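Local coordinates for albumin-1 (Psophocarpus tetragonolobus, PDB 1WBA), which serves as a 2S storage albumin of the seed and belongs to the leguminous Kunitz-type protease inhibitor family, at residues S93-Q98 against P111-G116; Q102-A107 against K154-S159. All blocks are in the same frame, centred on the assembly; numbering follows the deposited sequence.

Interaction 1 (S93-Q98 against P111-G116)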
loop_
_atom_site.group_PDB
_atom_site.type_symbol
_atom_site.label_atom_id
_atom_site.label_comp_id
_atom_site.label_asym_id
_atom_site.label_seq_id
_atom_site.Cartn_x
_atom_site.Cartn_y
_atom_site.Cartn_z
ATOM N N SER A 93 -0.513 3.639 6.881
ATOM C CA SER A 93 -1.193 4.900 7.125
ATOM C C SER A 93 -0.549 5.969 6.272
ATOM O O SER A 93 0.543 5.774 5.757
ATOM C CB SER A 93 -1.106 5.299 8.611
ATOM O OG SER A 93 0.182 5.780 8.975
ATOM N N VAL A 94 -1.252 7.079 6.087
ATOM C CA VAL A 94 -0.725 8.210 5.335
ATOM C C VAL A 94 -0.478 9.341 6.336
ATOM O O VAL A 94 -1.351 9.687 7.134
ATOM C CB VAL A 94 -1.719 8.644 4.256
ATOM C CG1 VAL A 94 -1.274 9.936 3.583
ATOM C CG2 VAL A 94 -1.841 7.527 3.219
ATOM N N VAL A 95 0.730 9.879 6.325
ATOM C CA VAL A 95 1.107 10.960 7.230
ATOM C C VAL A 95 1.434 12.206 6.406
ATOM O O VAL A 95 2.148 12.127 5.399
ATOM C CB VAL A 95 2.341 10.527 8.080
ATOM C CG1 VAL A 95 2.878 11.688 8.935
ATOM C CG2 VAL A 95 1.970 9.323 8.959
ATOM N N ASP A 96 0.858 13.346 6.773
ATOM C CA ASP A 96 1.150 14.581 6.044
ATOM C C ASP A 96 2.465 15.089 6.632
ATOM O O ASP A 96 2.506 15.945 7.525
ATOM C CB ASP A 96 0.028 15.598 6.208
ATOM C CG ASP A 96 0.069 16.655 5.148
ATOM O OD1 ASP A 96 1.129 16.819 4.508
ATOM O OD2 ASP A 96 -0.966 17.305 4.925
ATOM N N PHE A 97 3.531 14.505 6.114
ATOM C CA PHE A 97 4.891 14.726 6.579
ATOM C C PHE A 97 5.550 16.028 6.171
ATOM O O PHE A 97 5.831 16.263 4.994
ATOM C CB PHE A 97 5.745 13.528 6.143
ATOM C CG PHE A 97 6.910 13.255 7.032
ATOM C CD1 PHE A 97 6.746 12.543 8.210
ATOM C CD2 PHE A 97 8.179 13.705 6.682
ATOM C CE1 PHE A 97 7.839 12.277 9.034
ATOM C CE2 PHE A 97 9.278 13.444 7.495
ATOM C CZ PHE A 97 9.110 12.727 8.675
ATOM N N GLN A 98 5.812 16.869 7.159
ATOM C CA GLN A 98 6.460 18.145 6.899
ATOM C C GLN A 98 7.969 17.921 6.737
ATOM O O GLN A 98 8.585 17.227 7.542
ATOM C CB GLN A 98 6.190 19.115 8.062
ATOM C CG GLN A 98 6.653 20.548 7.810
ATOM C CD GLN A 98 6.536 21.397 9.053
ATOM O OE1 GLN A 98 7.108 21.062 10.095
ATOM N NE2 GLN A 98 5.768 22.482 8.969
ATOM N N PRO A 111 1.847 11.773 14.712
ATOM C CA PRO A 111 0.530 12.311 15.045
ATOM C C PRO A 111 -0.263 12.834 13.844
ATOM O O PRO A 111 -1.495 12.791 13.851
ATOM C CB PRO A 111 0.867 13.419 16.047
ATOM C CG PRO A 111 2.202 13.935 15.543
ATOM C CD PRO A 111 2.929 12.658 15.196
ATOM N N ASN A 112 0.437 13.293 12.813
ATOM C CA ASN A 112 -0.205 13.869 11.620
ATOM C C ASN A 112 -0.694 12.897 10.531
ATOM O O ASN A 112 -0.388 13.061 9.345
ATOM C CB ASN A 112 0.663 15.002 11.010
ATOM C CG ASN A 112 2.179 14.685 10.998
ATOM O OD1 ASN A 112 2.668 13.825 11.751
ATOM N ND2 ASN A 112 2.926 15.408 10.163
ATOM N N GLN A 113 -1.484 11.904 10.939
ATOM C CA GLN A 113 -2.035 10.916 10.011
ATOM C C GLN A 113 -3.302 11.442 9.362
ATOM O O GLN A 113 -4.093 12.152 9.993
ATOM C CB GLN A 113 -2.339 9.602 10.729
ATOM C CG GLN A 113 -1.114 8.782 11.042
ATOM C CD GLN A 113 -1.409 7.537 11.864
ATOM O OE1 GLN A 113 -0.530 7.026 12.537
ATOM N NE2 GLN A 113 -2.636 7.031 11.787
ATOM N N VAL A 114 -3.492 11.078 8.104
ATOM C CA VAL A 114 -4.650 11.480 7.325
ATOM C C VAL A 114 -5.693 10.362 7.365
ATOM O O VAL A 114 -5.381 9.216 7.042
ATOM C CB VAL A 114 -4.232 11.713 5.863
ATOM C CG1 VAL A 114 -5.437 12.201 5.025
ATOM C CG2 VAL A 114 -3.071 12.703 5.815
ATOM N N LYS A 115 -6.918 10.681 7.781
ATOM C CA LYS A 115 -7.968 9.676 7.836
ATOM C C LYS A 115 -8.426 9.361 6.414
ATOM O O LYS A 115 -8.650 10.261 5.617
ATOM C CB LYS A 115 -9.136 10.189 8.660
ATOM C CG LYS A 115 -8.853 10.215 10.142
ATOM N N GLY A 116 -8.554 8.080 6.101
ATOM C CA GLY A 116 -8.975 7.685 4.776
ATOM C C GLY A 116 -8.731 6.211 4.616
ATOM O O GLY A 116 -8.316 5.543 5.568
HETATM O O HOH W 1 -3.913 7.038 7.175
#
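In the three-stranded antiparallel sheet of strands 92-97, 103-106 and 113-114, the middle strand meets its short outer neighbour where Val95 and Gln113 form a non-hydrogen-bonded pair, their CA atoms 4.2 Å apart. Beyond it, Asp96 N donates to Asn112 O at 2.9 Å, the donor lying nearly along the C=O axis. Asn112 centres an inverse gamma turn, and its ND2 reaches back to Asp96 O at 2.7 Å in a weak, bent bond (122°). On the other side of the pair Val114 N donates to Val94 O, and a water bridges Val94 N and Val114 O. This sheet belongs to the beta-trefoil fold of the leguminous Kunitz-type (STI) family. On one face Gln113 CG touches Val95 CG2 (3.8 Å); with CG anti to the carbonyl carbon (chi1 -75°), the extended chain carries its amide alongside Ser93, whose OG has its partner in Lys105 O, while Gln113 OE1 accepts from Gly108 N. Shortened to an alanine, this residue would probably leave Gly108 N without its acceptor and take away the CG contact on Val95 CG2. On the opposite face Val94 CG1 meets Val114 CG2 at 4.0 Å, and both valines lean on Phe134 of strand 130-136.

Interaction 2 (Q102-A107 against K154-S159)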
loop_
_atom_site.group_PDB
_atom_site.type_symbol
_atom_site.label_atom_id
_atom_site.label_comp_id
_atom_site.label_asym_id
_atom_site.label_seq_id
_atom_site.Cartn_x
_atom_site.Cartn_y
_atom_site.Cartn_z
ATOM N N GLN A 102 2.489 14.053 1.826
ATOM C CA GLN A 102 1.825 12.819 2.256
ATOM C C GLN A 102 2.573 11.586 1.762
ATOM O O GLN A 102 2.856 11.457 0.565
ATOM C CB GLN A 102 0.369 12.799 1.781
ATOM C CG GLN A 102 -0.397 14.017 2.262
ATOM C CD GLN A 102 -1.898 13.954 2.031
ATOM O OE1 GLN A 102 -2.623 14.841 2.464
ATOM N NE2 GLN A 102 -2.370 12.904 1.379
ATOM N N GLN A 103 2.933 10.717 2.704
ATOM C CA GLN A 103 3.695 9.505 2.414
ATOM C C GLN A 103 3.214 8.402 3.311
ATOM O O GLN A 103 2.579 8.667 4.338
ATOM C CB GLN A 103 5.171 9.720 2.722
ATOM C CG GLN A 103 5.694 11.050 2.310
ATOM C CD GLN A 103 7.183 11.138 2.455
ATOM O OE1 GLN A 103 7.746 10.748 3.477
ATOM N NE2 GLN A 103 7.844 11.636 1.415
ATOM N N LEU A 104 3.566 7.170 2.963
ATOM C CA LEU A 104 3.152 6.021 3.765
ATOM C C LEU A 104 4.091 5.733 4.937
ATOM O O LEU A 104 5.305 5.623 4.771
ATOM C CB LEU A 104 2.994 4.758 2.911
ATOM C CG LEU A 104 2.040 4.797 1.716
ATOM C CD1 LEU A 104 1.727 3.376 1.294
ATOM C CD2 LEU A 104 0.775 5.504 2.071
ATOM N N LYS A 105 3.507 5.604 6.121
ATOM C CA LYS A 105 4.256 5.324 7.332
ATOM C C LYS A 105 3.499 4.270 8.123
ATOM O O LYS A 105 2.294 4.058 7.912
ATOM C CB LYS A 105 4.342 6.582 8.209
ATOM C CG LYS A 105 5.016 7.806 7.581
ATOM C CD LYS A 105 6.525 7.620 7.499
ATOM C CE LYS A 105 7.236 8.972 7.340
ATOM N NZ LYS A 105 8.696 8.758 7.113
ATOM N N LEU A 106 4.197 3.606 9.035
ATOM C CA LEU A 106 3.536 2.639 9.903
ATOM C C LEU A 106 2.607 3.497 10.776
ATOM O O LEU A 106 2.987 4.589 11.215
ATOM C CB LEU A 106 4.550 1.901 10.779
ATOM C CG LEU A 106 5.479 0.918 10.059
ATOM C CD1 LEU A 106 6.199 0.086 11.099
ATOM C CD2 LEU A 106 4.696 0.019 9.115
ATOM N N ALA A 107 1.380 3.030 10.970
ATOM C CA ALA A 107 0.388 3.759 11.751
ATOM C C ALA A 107 0.682 3.786 13.240
ATOM O O ALA A 107 1.327 2.876 13.766
ATOM C CB ALA A 107 -0.986 3.153 11.527
ATOM N N LYS A 154 13.204 4.402 -1.921
ATOM C CA LYS A 154 12.048 4.635 -2.776
ATOM C C LYS A 154 10.765 4.730 -1.961
ATOM O O LYS A 154 10.021 3.760 -1.834
ATOM C CB LYS A 154 11.963 3.542 -3.831
ATOM C CG LYS A 154 13.136 3.609 -4.763
ATOM C CD LYS A 154 12.989 2.656 -5.924
ATOM C CE LYS A 154 14.246 2.673 -6.790
ATOM N NZ LYS A 154 14.718 4.087 -7.013
ATOM N N ARG A 155 10.512 5.921 -1.430
ATOM C CA ARG A 155 9.345 6.167 -0.602
ATOM C C ARG A 155 8.038 6.111 -1.387
ATOM O O ARG A 155 7.989 6.483 -2.561
ATOM C CB ARG A 155 9.459 7.534 0.064
ATOM C CG ARG A 155 10.736 7.755 0.865
ATOM C CD ARG A 155 10.583 9.007 1.679
ATOM N NE ARG A 155 11.832 9.475 2.264
ATOM C CZ ARG A 155 11.899 10.474 3.140
ATOM N NH1 ARG A 155 10.780 11.070 3.529
ATOM N NH2 ARG A 155 13.075 10.920 3.569
ATOM N N LEU A 156 6.995 5.596 -0.744
ATOM C CA LEU A 156 5.674 5.523 -1.353
ATOM C C LEU A 156 4.987 6.816 -0.948
ATOM O O LEU A 156 4.762 7.066 0.237
ATOM C CB LEU A 156 4.905 4.308 -0.832
ATOM C CG LEU A 156 5.402 2.934 -1.300
ATOM C CD1 LEU A 156 4.444 1.867 -0.864
ATOM C CD2 LEU A 156 5.495 2.891 -2.779
ATOM N N VAL A 157 4.735 7.672 -1.931
ATOM C CA VAL A 157 4.107 8.962 -1.687
ATOM C C VAL A 157 2.690 9.044 -2.266
ATOM O O VAL A 157 2.333 8.318 -3.201
ATOM C CB VAL A 157 4.974 10.123 -2.208
ATOM C CG1 VAL A 157 6.358 10.051 -1.577
ATOM C CG2 VAL A 157 5.086 10.084 -3.713
ATOM N N VAL A 158 1.888 9.936 -1.702
ATOM C CA VAL A 158 0.509 10.096 -2.129
ATOM C C VAL A 158 0.251 11.495 -2.683
ATOM O O VAL A 158 0.454 12.494 -1.990
ATOM C CB VAL A 158 -0.460 9.835 -0.933
ATOM C CG1 VAL A 158 -1.921 9.963 -1.357
ATOM C CG2 VAL A 158 -0.218 8.456 -0.349
ATOM N N SER A 159 -0.163 11.570 -3.940
ATOM C CA SER A 159 -0.503 12.844 -4.539
ATOM C C SER A 159 -1.309 12.638 -5.811
ATOM O O SER A 159 -1.316 11.548 -6.396
ATOM C CB SER A 159 0.738 13.708 -4.810
ATOM O OG SER A 159 1.359 13.393 -6.035
#
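Two backbone bonds flank the single bridge between Gln103 and Val157: Val158 N to Gln102 O at 2.9 Å, and Leu104 N to Leu156 O at 3.0 Å. The first is straight at the hydrogen (174°), yet its donor sits above the carbonyl plane. A longer, more bent bond runs from Arg155 NH1 to Gln103 OE1 at 3.1 Å, meeting a lone pair in the carbonyl plane while the oxygen lies almost in the guanidinium plane; the amide and guanidinium planes are turned 73° apart. Gln103 CG lies beside its backbone N and the chain is extended beyond it, which carries the amide to the arginine. Asp149 forms a salt bridge with Arg155 NE and probably offsets the arginine's charge, while Lys105 NZ, 4.7 Å from Arg155 NH1, is paired with Glu38. Gln103 and Val157 run side by side, with Gln103 NE2 3.7 Å from Val157 CG1. Leu104 directs its methyls to different partners, CD1 to Leu156 CD1 (3.8 Å) and CD2 to Val158 CG2 (3.9 Å), the second pair crossing at about a right angle. With the strand axes at 119°, the bonding is confined to this crossing, where the chain turns a corner at Gln102. Ile46 of strand 45-48 touches both Leu104 and Leu156, Trp92 and Val94 of strand 92-97 pack on Leu104, and Ile146 of the bordering strand 142-148 lies against Leu156.

How the interactions relate
Interactions 1 and 2 lie with their centres about 9 Å apart and share the small sheet through its neighbouring strands 92-97 and 103-106. Strand 92-97 pairs with 113-114 in interaction 1, while 103-106, on its other side, meets strand 154-159 of the larger sheet in interaction 2. Val95 N probably donates to Gln103 O (3.0 Å), and the distance from Ser93 OG to Lys105 O is 2.9 Å. Packing continues the connection, with Gln113 OE1 3.5 Å from Ala107 CA. Interaction 1 is partly buried and interaction 2 deeper, their centres about 14 and 9 Å respectively from the centre of the chain.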